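Local coordinates for phosphonate monoester hydrolase (Ruegeria pomeroyi, PDB 4UPK), which is a hydrolase of the sulfatase family, within the alkaline phosphatase clan, built as an assembly of four copies of one chain, at residues R74-T79 with A367-L372; T116-A121 with D400-E405; L147-F152 with E162-M167; L237-P242 with T318-H323. All coordinates share one frame; numbering follows the deposited sequence.

Contact 1 (R74-T79 with A367-L372); sequences RHYSVT and AYHTPL
Y76 and H369 stack their rings where the end of strand 70-76 meets the loop leading into strand 372-375, an example of a single beta bridge organising the side chains around it. The stack is offset, with centroids 4.6 Å apart and planes only 11° from parallel. H369 reaches it because its CG stands anti to the backbone N (chi1 -160°), which also turns the ring edge to the strand and brings CD2 within 3.1 Å of H75 O. Two backbone bonds close the bridge: T370 N gives to H75 O at 3.0 Å and S77 N to Y368 O at 2.9 Å. The tightly packed part continues at the buried H75, one face of whose ring is covered by L372 CD2, 3.7 Å from the ring centroid in a CH-pi contact, while ND1 is bonded to T389. The looser side, toward the partly exposed P371, holds a water that accepts from H75 N at 3.1 Å and donates to T370 O at 2.6 Å. H369 NE2 is bonded to R73 O, so stacking holds this ring by its face and a polar bond by its rim, and the two together fix its rotation.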
# COMPACT_ATOMS: atom_id res chain seq x y z
N ARG A 74 -30.41 -25.38 13.53
CA ARG A 74 -30.83 -24.82 12.24
C ARG A 74 -29.69 -23.98 11.66
O ARG A 74 -29.90 -22.84 11.24
CB ARG A 74 -32.14 -24.01 12.41
CG ARG A 74 -33.12 -24.21 11.27
CD ARG A 74 -34.52 -23.75 11.62
NE ARG A 74 -35.50 -24.14 10.59
CZ ARG A 74 -36.17 -23.28 9.82
NH1 ARG A 74 -35.99 -21.97 9.94
NH2 ARG A 74 -37.04 -23.74 8.92
N HIS A 75 -28.47 -24.56 11.64
CA HIS A 75 -27.25 -23.92 11.17
C HIS A 75 -26.92 -24.30 9.73
O HIS A 75 -26.80 -25.48 9.40
CB HIS A 75 -26.08 -24.23 12.11
CG HIS A 75 -24.86 -23.41 11.85
ND1 HIS A 75 -24.81 -22.06 12.18
CD2 HIS A 75 -23.70 -23.75 11.26
CE1 HIS A 75 -23.62 -21.64 11.81
NE2 HIS A 75 -22.91 -22.62 11.24
N TYR A 76 -26.76 -23.27 8.88
CA TYR A 76 -26.53 -23.47 7.45
C TYR A 76 -25.35 -22.71 6.93
O TYR A 76 -25.12 -21.57 7.32
CB TYR A 76 -27.80 -23.08 6.66
CG TYR A 76 -28.98 -23.99 6.94
CD1 TYR A 76 -29.79 -23.79 8.05
CD2 TYR A 76 -29.28 -25.06 6.10
CE1 TYR A 76 -30.81 -24.69 8.38
CE2 TYR A 76 -30.34 -25.93 6.40
CZ TYR A 76 -31.10 -25.73 7.54
OH TYR A 76 -32.15 -26.57 7.86
N SER A 77 -24.60 -23.34 6.01
CA SER A 77 -23.50 -22.69 5.29
C SER A 77 -24.17 -21.62 4.37
O SER A 77 -25.22 -21.91 3.80
CB SER A 77 -22.75 -23.72 4.46
OG SER A 77 -21.70 -23.08 3.75
N VAL A 78 -23.60 -20.41 4.26
CA VAL A 78 -24.17 -19.35 3.41
C VAL A 78 -23.71 -19.47 1.96
O VAL A 78 -24.20 -18.75 1.09
CB VAL A 78 -24.01 -17.90 3.96
CG1 VAL A 78 -24.44 -17.81 5.42
CG2 VAL A 78 -22.58 -17.38 3.78
N THR A 79 -22.75 -20.36 1.71
CA THR A 79 -22.26 -20.57 0.35
C THR A 79 -21.56 -21.88 0.18
O THR A 79 -21.27 -22.54 1.17
CB THR A 79 -21.51 -19.35 -0.24
OG1 THR A 79 -21.31 -19.55 -1.64
CG2 THR A 79 -20.22 -19.07 0.46
N ALA A 367 -26.58 -30.31 1.61
CA ALA A 367 -25.33 -29.69 1.14
C ALA A 367 -24.88 -28.49 2.01
O ALA A 367 -23.73 -28.08 1.90
CB ALA A 367 -25.49 -29.26 -0.31
N TYR A 368 -25.79 -27.93 2.86
CA TYR A 368 -25.57 -26.71 3.66
C TYR A 368 -25.77 -26.89 5.14
O TYR A 368 -25.07 -26.23 5.89
CB TYR A 368 -26.46 -25.53 3.17
CG TYR A 368 -26.31 -25.22 1.71
CD1 TYR A 368 -27.06 -25.90 0.75
CD2 TYR A 368 -25.44 -24.22 1.27
CE1 TYR A 368 -26.89 -25.65 -0.61
CE2 TYR A 368 -25.28 -23.95 -0.10
CZ TYR A 368 -26.00 -24.68 -1.03
OH TYR A 368 -25.87 -24.46 -2.38
N HIS A 369 -26.75 -27.71 5.56
CA HIS A 369 -27.05 -27.98 6.97
C HIS A 369 -25.82 -28.61 7.67
O HIS A 369 -25.35 -29.69 7.30
CB HIS A 369 -28.31 -28.87 7.12
CG HIS A 369 -28.94 -28.81 8.48
ND1 HIS A 369 -29.98 -29.65 8.83
CD2 HIS A 369 -28.67 -27.99 9.52
CE1 HIS A 369 -30.31 -29.32 10.06
NE2 HIS A 369 -29.55 -28.33 10.53
N THR A 370 -25.24 -27.86 8.61
CA THR A 370 -24.00 -28.26 9.29
C THR A 370 -24.12 -28.24 10.80
O THR A 370 -24.85 -27.42 11.35
CB THR A 370 -22.81 -27.43 8.79
OG1 THR A 370 -23.19 -26.05 8.70
CG2 THR A 370 -22.33 -27.88 7.46
N PRO A 371 -23.40 -29.16 11.50
CA PRO A 371 -23.45 -29.13 12.97
C PRO A 371 -22.68 -27.92 13.52
O PRO A 371 -21.76 -27.42 12.87
CB PRO A 371 -22.79 -30.45 13.37
CG PRO A 371 -21.84 -30.76 12.24
CD PRO A 371 -22.49 -30.22 11.00
N LEU A 372 -23.10 -27.44 14.70
CA LEU A 372 -22.48 -26.32 15.39
C LEU A 372 -22.60 -26.49 16.90
O LEU A 372 -23.71 -26.57 17.44
CB LEU A 372 -23.00 -24.93 14.93
CG LEU A 372 -22.42 -23.71 15.69
CD1 LEU A 372 -20.91 -23.57 15.50
CD2 LEU A 372 -23.07 -22.44 15.26
O HOH W 1 -27.30 -27.41 12.28

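Contact 2 (T116-A121 with D400-E405); sequences TEMRKA and DWVGQE
Q404 places its CG anti to the backbone N (chi1 -177°) and then bends at chi2 (58°), which folds its amide over the last turn of helix 114-120; M118, bent at both chi2 and chi3, curls its thioether back toward V402. Two small patches result, one formed by the amide-bearing chain of Q404, the other by M118 and V402, a good illustration of a helix end sealed without directional bonding between the two segments. In the first, Q404 CG rests 3.4 Å from E117 O, and the amide lies between two side chains: Q404 NE2 is 3.6 Å from K120 CB, the side chains crossing at about a right angle, while Q404 OE1 is 3.5 Å from A121 CB. The oxygen is equally near A121 N, but the angle is too poor for a hydrogen bond. In the second patch M118 SD packs 3.8 Å from V402 CG2, and its terminal CE is 3.9 Å from V402 CG1. K120 sends its extended chain back along its own helix, where NZ forms a salt bridge with E117 OE1 at 2.9 Å. Helix 394-402 ends at V402 in a Schellman motif, with G403 at positive phi (83°). On the other flank of helix 114-120, R119 makes a salt bridge with D144 of the second subunit. Deeper in, E117 and M118 pack on L399 of helix 394-402, and M118 and V402 both rest on V36 of strand 35-41, so the two helices meet above that strand.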
# COMPACT_ATOMS: atom_id res chain seq x y z
N THR A 116 -6.84 -11.48 10.99
CA THR A 116 -6.43 -10.07 11.01
C THR A 116 -7.02 -9.34 12.21
O THR A 116 -6.32 -8.55 12.86
CB THR A 116 -6.78 -9.37 9.69
OG1 THR A 116 -8.18 -9.47 9.45
CG2 THR A 116 -5.98 -9.90 8.50
N GLU A 117 -8.29 -9.62 12.52
CA GLU A 117 -8.99 -9.01 13.64
C GLU A 117 -8.52 -9.54 14.99
O GLU A 117 -8.39 -8.74 15.92
CB GLU A 117 -10.52 -9.06 13.46
CG GLU A 117 -11.05 -8.33 12.24
CD GLU A 117 -10.38 -7.02 11.85
OE1 GLU A 117 -10.65 -5.99 12.51
OE2 GLU A 117 -9.60 -7.03 10.87
N MET A 118 -8.21 -10.85 15.09
CA MET A 118 -7.64 -11.48 16.29
C MET A 118 -6.22 -10.99 16.55
O MET A 118 -5.84 -10.90 17.71
CB MET A 118 -7.69 -13.02 16.23
CG MET A 118 -9.09 -13.60 16.46
SD MET A 118 -9.74 -13.40 18.14
CE MET A 118 -8.97 -14.77 18.97
N ARG A 119 -5.46 -10.63 15.49
CA ARG A 119 -4.11 -10.06 15.61
C ARG A 119 -4.14 -8.69 16.28
O ARG A 119 -3.20 -8.35 17.03
CB ARG A 119 -3.43 -9.97 14.24
CG ARG A 119 -2.86 -11.31 13.77
CD ARG A 119 -1.77 -11.08 12.76
NE ARG A 119 -1.15 -12.34 12.36
CZ ARG A 119 0.16 -12.53 12.26
NH1 ARG A 119 1.01 -11.56 12.57
NH2 ARG A 119 0.63 -13.71 11.87
N LYS A 120 -5.23 -7.92 16.03
CA LYS A 120 -5.49 -6.62 16.66
C LYS A 120 -5.75 -6.79 18.17
O LYS A 120 -5.40 -5.91 18.96
CB LYS A 120 -6.67 -5.90 15.99
CG LYS A 120 -6.42 -5.51 14.53
CD LYS A 120 -7.64 -4.81 13.95
CE LYS A 120 -7.45 -4.47 12.49
NZ LYS A 120 -8.70 -3.97 11.86
N ALA A 121 -6.31 -7.95 18.57
CA ALA A 121 -6.58 -8.35 19.96
C ALA A 121 -5.32 -8.96 20.66
O ALA A 121 -5.38 -9.31 21.84
CB ALA A 121 -7.76 -9.32 20.01
N ASP A 400 -16.53 -10.86 19.61
CA ASP A 400 -17.35 -10.38 20.72
C ASP A 400 -16.80 -10.96 22.03
O ASP A 400 -16.45 -10.19 22.93
CB ASP A 400 -18.82 -10.80 20.49
CG ASP A 400 -19.84 -10.38 21.53
OD1 ASP A 400 -19.46 -9.67 22.49
OD2 ASP A 400 -21.03 -10.77 21.39
N TRP A 401 -16.63 -12.30 22.10
CA TRP A 401 -16.13 -13.02 23.26
C TRP A 401 -14.73 -12.57 23.74
O TRP A 401 -14.52 -12.48 24.94
CB TRP A 401 -16.22 -14.54 23.04
CG TRP A 401 -15.93 -15.35 24.26
CD1 TRP A 401 -16.81 -15.72 25.23
CD2 TRP A 401 -14.66 -15.91 24.64
NE1 TRP A 401 -16.18 -16.47 26.19
CE2 TRP A 401 -14.85 -16.59 25.86
CE3 TRP A 401 -13.37 -15.87 24.07
CZ2 TRP A 401 -13.80 -17.26 26.51
CZ3 TRP A 401 -12.34 -16.54 24.72
CH2 TRP A 401 -12.56 -17.23 25.92
N VAL A 402 -13.81 -12.24 22.81
CA VAL A 402 -12.47 -11.76 23.15
C VAL A 402 -12.47 -10.24 23.47
O VAL A 402 -11.49 -9.71 24.01
CB VAL A 402 -11.36 -12.15 22.11
CG1 VAL A 402 -11.34 -13.65 21.87
CG2 VAL A 402 -11.51 -11.40 20.79
N GLY A 403 -13.57 -9.56 23.11
CA GLY A 403 -13.75 -8.13 23.33
C GLY A 403 -13.10 -7.27 22.27
O GLY A 403 -12.65 -6.16 22.57
N GLN A 404 -13.04 -7.77 21.03
CA GLN A 404 -12.45 -7.08 19.88
C GLN A 404 -13.57 -6.57 18.98
O GLN A 404 -14.54 -7.29 18.75
CB GLN A 404 -11.51 -8.04 19.11
CG GLN A 404 -10.78 -7.42 17.92
CD GLN A 404 -9.91 -6.22 18.27
OE1 GLN A 404 -9.20 -6.20 19.28
NE2 GLN A 404 -9.92 -5.21 17.41
N GLU A 405 -13.42 -5.32 18.49
CA GLU A 405 -14.37 -4.64 17.61
C GLU A 405 -14.67 -5.49 16.38
O GLU A 405 -13.75 -6.02 15.75
CB GLU A 405 -13.80 -3.27 17.17
CG GLU A 405 -14.82 -2.37 16.48
CD GLU A 405 -14.31 -1.04 15.96
OE1 GLU A 405 -13.20 -0.61 16.37
OE2 GLU A 405 -15.03 -0.41 15.16

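Contact 3 (L147-F152 with E162-M167); sequences LKTYEF and EMRLEM
E151 and R164 bury the most surface here and exemplify a loop held by a side chain that accepts a bond from an amide of a turn in another loop. E151 leaves its backbone with CG anti to the carbonyl carbon (chi1 -66°) and stays extended beyond it, which carries the carboxylate to the type I turn R164-M167. There E151 OE2 uses its syn lone pair to accept from E166 N at 3.0 Å in a nearly straight bond (172° at the hydrogen). The other oxygen, E151 OE1, presses on E166 CB at 3.2 Å. R164 runs back the opposite way, its CD lying 3.2 Å from E151 O and its NH1 3.7 Å from F152 CD1, with guanidinium and ring planes 84° apart. A water accepts from R164 NH1 at 3.3 Å and donates weakly to E151 OE1, linking the two residues indirectly. The guanidinium has its firmer polar partner in E159, a salt bridge through NH2, and H158 of the second subunit packs on the same side chain. E151 OE2 and E166 OE2 stand 5.1 Å apart, a like-charge pair that would probably cost some stability, while the turn amide and the nearby arginine would be expected to offset the negative charge of E151.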
# COMPACT_ATOMS: atom_id res chain seq x y z
N LEU A 147 -0.07 -17.62 -5.65
CA LEU A 147 -0.99 -17.44 -6.77
C LEU A 147 -1.11 -18.71 -7.65
O LEU A 147 -1.72 -18.66 -8.71
CB LEU A 147 -0.60 -16.19 -7.61
CG LEU A 147 -0.61 -14.81 -6.92
CD1 LEU A 147 -0.19 -13.74 -7.88
CD2 LEU A 147 -2.01 -14.48 -6.35
N LYS A 148 -0.51 -19.82 -7.22
CA LYS A 148 -0.53 -21.08 -7.98
C LYS A 148 -1.46 -22.14 -7.37
O LYS A 148 -1.70 -23.18 -7.98
CB LYS A 148 0.89 -21.62 -8.20
CG LYS A 148 1.66 -20.82 -9.22
CD LYS A 148 2.95 -21.52 -9.61
CE LYS A 148 3.79 -20.64 -10.51
NZ LYS A 148 4.33 -19.45 -9.79
N THR A 149 -2.01 -21.85 -6.19
CA THR A 149 -2.93 -22.75 -5.49
C THR A 149 -4.07 -22.01 -4.79
O THR A 149 -3.83 -20.95 -4.21
CB THR A 149 -2.14 -23.68 -4.53
OG1 THR A 149 -3.05 -24.60 -3.92
CG2 THR A 149 -1.34 -22.92 -3.45
N TYR A 150 -5.30 -22.57 -4.85
CA TYR A 150 -6.43 -21.99 -4.15
C TYR A 150 -6.64 -22.61 -2.76
O TYR A 150 -7.68 -22.41 -2.13
CB TYR A 150 -7.71 -21.95 -5.01
CG TYR A 150 -8.27 -23.28 -5.48
CD1 TYR A 150 -8.89 -24.16 -4.60
CD2 TYR A 150 -8.33 -23.58 -6.84
CE1 TYR A 150 -9.45 -25.35 -5.04
CE2 TYR A 150 -8.92 -24.76 -7.30
CZ TYR A 150 -9.47 -25.65 -6.39
OH TYR A 150 -10.05 -26.82 -6.81
N GLU A 151 -5.63 -23.35 -2.28
CA GLU A 151 -5.58 -24.01 -0.98
C GLU A 151 -4.67 -23.23 -0.03
O GLU A 151 -4.48 -23.64 1.13
CB GLU A 151 -5.00 -25.41 -1.14
CG GLU A 151 -5.81 -26.41 -1.94
CD GLU A 151 -5.17 -27.79 -1.85
OE1 GLU A 151 -3.98 -27.93 -2.21
OE2 GLU A 151 -5.85 -28.71 -1.34
N PHE A 152 -4.08 -22.13 -0.53
CA PHE A 152 -3.13 -21.27 0.18
C PHE A 152 -3.68 -20.64 1.50
O PHE A 152 -4.84 -20.22 1.51
CB PHE A 152 -2.56 -20.20 -0.77
CG PHE A 152 -1.19 -19.73 -0.36
CD1 PHE A 152 -0.06 -20.50 -0.62
CD2 PHE A 152 -1.03 -18.54 0.36
CE1 PHE A 152 1.20 -20.10 -0.19
CE2 PHE A 152 0.23 -18.15 0.81
CZ PHE A 152 1.35 -18.92 0.52
N GLU A 162 1.04 -27.53 7.77
CA GLU A 162 0.40 -27.46 6.46
C GLU A 162 -0.29 -28.80 6.22
O GLU A 162 0.35 -29.85 6.27
CB GLU A 162 1.45 -27.17 5.35
CG GLU A 162 0.89 -27.18 3.93
CD GLU A 162 0.90 -28.53 3.22
OE1 GLU A 162 1.99 -29.14 3.12
OE2 GLU A 162 -0.18 -28.98 2.77
N MET A 163 -1.58 -28.76 5.93
CA MET A 163 -2.35 -29.96 5.67
C MET A 163 -3.53 -29.66 4.75
O MET A 163 -4.70 -29.70 5.16
CB MET A 163 -2.76 -30.68 6.97
CG MET A 163 -3.41 -32.05 6.75
SD MET A 163 -2.43 -33.49 7.27
CE MET A 163 -1.88 -32.98 8.65
N ARG A 164 -3.20 -29.35 3.49
CA ARG A 164 -4.15 -29.13 2.43
C ARG A 164 -4.19 -30.43 1.63
O ARG A 164 -3.14 -31.03 1.38
CB ARG A 164 -3.69 -27.96 1.52
CG ARG A 164 -3.20 -26.75 2.27
CD ARG A 164 -2.27 -25.94 1.40
NE ARG A 164 -1.26 -25.27 2.21
CZ ARG A 164 -0.39 -24.38 1.74
NH1 ARG A 164 -0.42 -24.04 0.46
NH2 ARG A 164 0.51 -23.84 2.54
N LEU A 165 -5.40 -30.86 1.21
CA LEU A 165 -5.67 -32.09 0.48
C LEU A 165 -4.77 -32.35 -0.73
O LEU A 165 -4.22 -33.44 -0.84
CB LEU A 165 -7.17 -32.26 0.17
CG LEU A 165 -7.61 -33.52 -0.60
CD1 LEU A 165 -7.33 -34.81 0.19
CD2 LEU A 165 -9.08 -33.42 -0.99
N GLU A 166 -4.56 -31.37 -1.58
CA GLU A 166 -3.71 -31.53 -2.77
C GLU A 166 -2.20 -31.42 -2.48
O GLU A 166 -1.38 -31.71 -3.37
CB GLU A 166 -4.14 -30.58 -3.92
CG GLU A 166 -5.60 -30.75 -4.39
CD GLU A 166 -6.08 -32.14 -4.81
OE1 GLU A 166 -5.37 -32.81 -5.58
OE2 GLU A 166 -7.18 -32.53 -4.37
N MET A 167 -1.83 -31.09 -1.23
CA MET A 167 -0.43 -30.99 -0.82
C MET A 167 -0.05 -31.98 0.31
O MET A 167 0.39 -33.10 0.01
CB MET A 167 -0.09 -29.54 -0.45
CG MET A 167 1.38 -29.28 -0.46
SD MET A 167 1.72 -27.52 -0.34
CE MET A 167 3.49 -27.57 -0.23
O HOH W 2 -1.05 -26.14 -1.94

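Contact 4 (L237-P242 with T318-H323); sequences LTYIRP and TEVDTH
The long crossover from strand 234-239 to strand 340-346, both parallel partners of strand 35-41 in the central sheet of this alkaline phosphatase-type alpha/beta fold, passes through helix 303-333, and here Y239 and R241 meet V320 and H323 of that helix. It is a worked case of helix-on-sheet packing in which one small branched residue does most of the fitting. V320 buries the most surface; with CG1 anti to its backbone N (chi1 159°), its other methyl, CG2, enters the angle where the strand gives way to loop. V320 CG2 lies 4.3 Å from Y239 CB and 3.9 Å from R241 CB. Y239 reaches toward the next helical turn, its OH 4.3 Å from H323 CB; the hydroxyl itself is hydrogen-bonded to T218 of helix 213-224. R241 contributes the base of its side chain, and then bends at chi2 and leads away, to a salt bridge between NE and D213. H323 likewise turns its ring from the strand, and its ND1 is bonded to R326. The peptide before P242 is cis. Both V320 and P242 also pack on I41 of strand 35-41. The closest approach of all is made against backbone, with V320 CG2 only 3.2 Å from R241 O.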
# COMPACT_ATOMS: atom_id res chain seq x y z
N LEU A 237 -7.93 -25.65 13.86
CA LEU A 237 -7.66 -27.03 13.48
C LEU A 237 -8.76 -27.52 12.51
O LEU A 237 -9.95 -27.43 12.80
CB LEU A 237 -7.52 -27.88 14.77
CG LEU A 237 -7.42 -29.42 14.71
CD1 LEU A 237 -6.03 -29.88 14.29
CD2 LEU A 237 -7.73 -30.01 16.07
N THR A 238 -8.32 -27.97 11.31
CA THR A 238 -9.15 -28.32 10.17
C THR A 238 -8.95 -29.75 9.65
O THR A 238 -7.96 -30.05 8.97
CB THR A 238 -8.94 -27.29 9.04
OG1 THR A 238 -7.57 -27.34 8.65
CG2 THR A 238 -9.31 -25.85 9.46
N TYR A 239 -9.92 -30.61 9.94
CA TYR A 239 -9.94 -32.00 9.50
C TYR A 239 -10.66 -32.09 8.17
O TYR A 239 -11.81 -31.68 8.07
CB TYR A 239 -10.67 -32.88 10.52
CG TYR A 239 -9.99 -32.98 11.87
CD1 TYR A 239 -8.89 -33.81 12.05
CD2 TYR A 239 -10.47 -32.27 12.97
CE1 TYR A 239 -8.28 -33.94 13.30
CE2 TYR A 239 -9.88 -32.40 14.23
CZ TYR A 239 -8.78 -33.24 14.39
OH TYR A 239 -8.18 -33.41 15.61
N ILE A 240 -9.98 -32.64 7.17
CA ILE A 240 -10.53 -32.87 5.85
C ILE A 240 -11.57 -33.97 5.87
O ILE A 240 -12.62 -33.82 5.27
CB ILE A 240 -9.40 -33.10 4.78
CG1 ILE A 240 -9.96 -33.10 3.33
CG2 ILE A 240 -8.54 -34.34 5.06
CD1 ILE A 240 -10.60 -31.71 2.91
N ARG A 241 -11.27 -35.08 6.59
CA ARG A 241 -12.13 -36.24 6.76
C ARG A 241 -13.38 -35.91 7.58
O ARG A 241 -13.27 -35.15 8.54
CB ARG A 241 -11.36 -37.40 7.42
CG ARG A 241 -10.14 -37.88 6.64
CD ARG A 241 -10.42 -38.20 5.20
NE ARG A 241 -9.26 -38.81 4.56
CZ ARG A 241 -9.29 -39.47 3.40
NH1 ARG A 241 -10.45 -39.66 2.77
NH2 ARG A 241 -8.19 -39.98 2.89
N PRO A 242 -14.57 -36.48 7.24
CA PRO A 242 -14.89 -37.37 6.09
C PRO A 242 -14.97 -36.59 4.78
O PRO A 242 -15.62 -35.55 4.72
CB PRO A 242 -16.24 -37.98 6.50
CG PRO A 242 -16.91 -36.87 7.30
CD PRO A 242 -15.79 -36.17 8.04
N THR A 318 -16.34 -41.18 12.55
CA THR A 318 -16.03 -41.81 13.84
C THR A 318 -14.51 -41.63 14.19
O THR A 318 -14.20 -41.28 15.32
CB THR A 318 -16.61 -43.25 13.89
OG1 THR A 318 -18.04 -43.15 13.93
CG2 THR A 318 -16.14 -44.07 15.12
N GLU A 319 -13.60 -41.81 13.22
CA GLU A 319 -12.17 -41.61 13.44
C GLU A 319 -11.85 -40.13 13.77
O GLU A 319 -11.03 -39.87 14.63
CB GLU A 319 -11.33 -42.14 12.28
CG GLU A 319 -9.82 -42.13 12.58
CD GLU A 319 -8.94 -42.25 11.36
OE1 GLU A 319 -9.44 -41.99 10.24
OE2 GLU A 319 -7.75 -42.62 11.51
N VAL A 320 -12.55 -39.18 13.14
CA VAL A 320 -12.38 -37.74 13.45
C VAL A 320 -12.80 -37.52 14.91
O VAL A 320 -12.09 -36.85 15.67
CB VAL A 320 -13.15 -36.84 12.44
CG1 VAL A 320 -13.44 -35.45 13.00
CG2 VAL A 320 -12.41 -36.77 11.11
N ASP A 321 -13.96 -38.10 15.29
CA ASP A 321 -14.48 -38.06 16.64
C ASP A 321 -13.47 -38.54 17.69
O ASP A 321 -13.28 -37.82 18.65
CB ASP A 321 -15.77 -38.87 16.76
CG ASP A 321 -16.46 -38.59 18.07
OD1 ASP A 321 -17.23 -37.62 18.12
OD2 ASP A 321 -16.16 -39.29 19.06
N THR A 322 -12.84 -39.73 17.52
CA THR A 322 -11.84 -40.30 18.46
C THR A 322 -10.68 -39.33 18.68
O THR A 322 -10.26 -39.15 19.82
CB THR A 322 -11.32 -41.67 17.96
OG1 THR A 322 -12.40 -42.54 17.65
CG2 THR A 322 -10.37 -42.35 18.95
N HIS A 323 -10.16 -38.72 17.61
CA HIS A 323 -9.07 -37.75 17.68
C HIS A 323 -9.45 -36.41 18.31
O HIS A 323 -8.61 -35.82 18.96
CB HIS A 323 -8.33 -37.63 16.33
CG HIS A 323 -7.54 -38.85 16.02
ND1 HIS A 323 -6.35 -39.11 16.66
CD2 HIS A 323 -7.85 -39.91 15.24
CE1 HIS A 323 -5.94 -40.29 16.22
NE2 HIS A 323 -6.82 -40.81 15.36

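Contacts 1 and 4 lie on strands of the mixed sheet, contact 3 joins the loops before and after its strand 158-162, and contact 2 packs helices against strand 35-41. Contacts 1 and 4, at strands 70-76 and 234-239, have centres 18 Å apart. The centre of contact 2 lies 24 Å from that of contact 1 and 27 Å from those of contacts 3 and 4. Contacts 3 and 4 touch directly through L165 CB and I240 CG1, 4.3 Å apart. Along the chain, contacts 1 and 2 alternate their segments, and both enclose contact 3 and then contact 4. Early and late parts of the sulfatase region are thus interlocked, while contacts 2 and 3 also meet the second subunit.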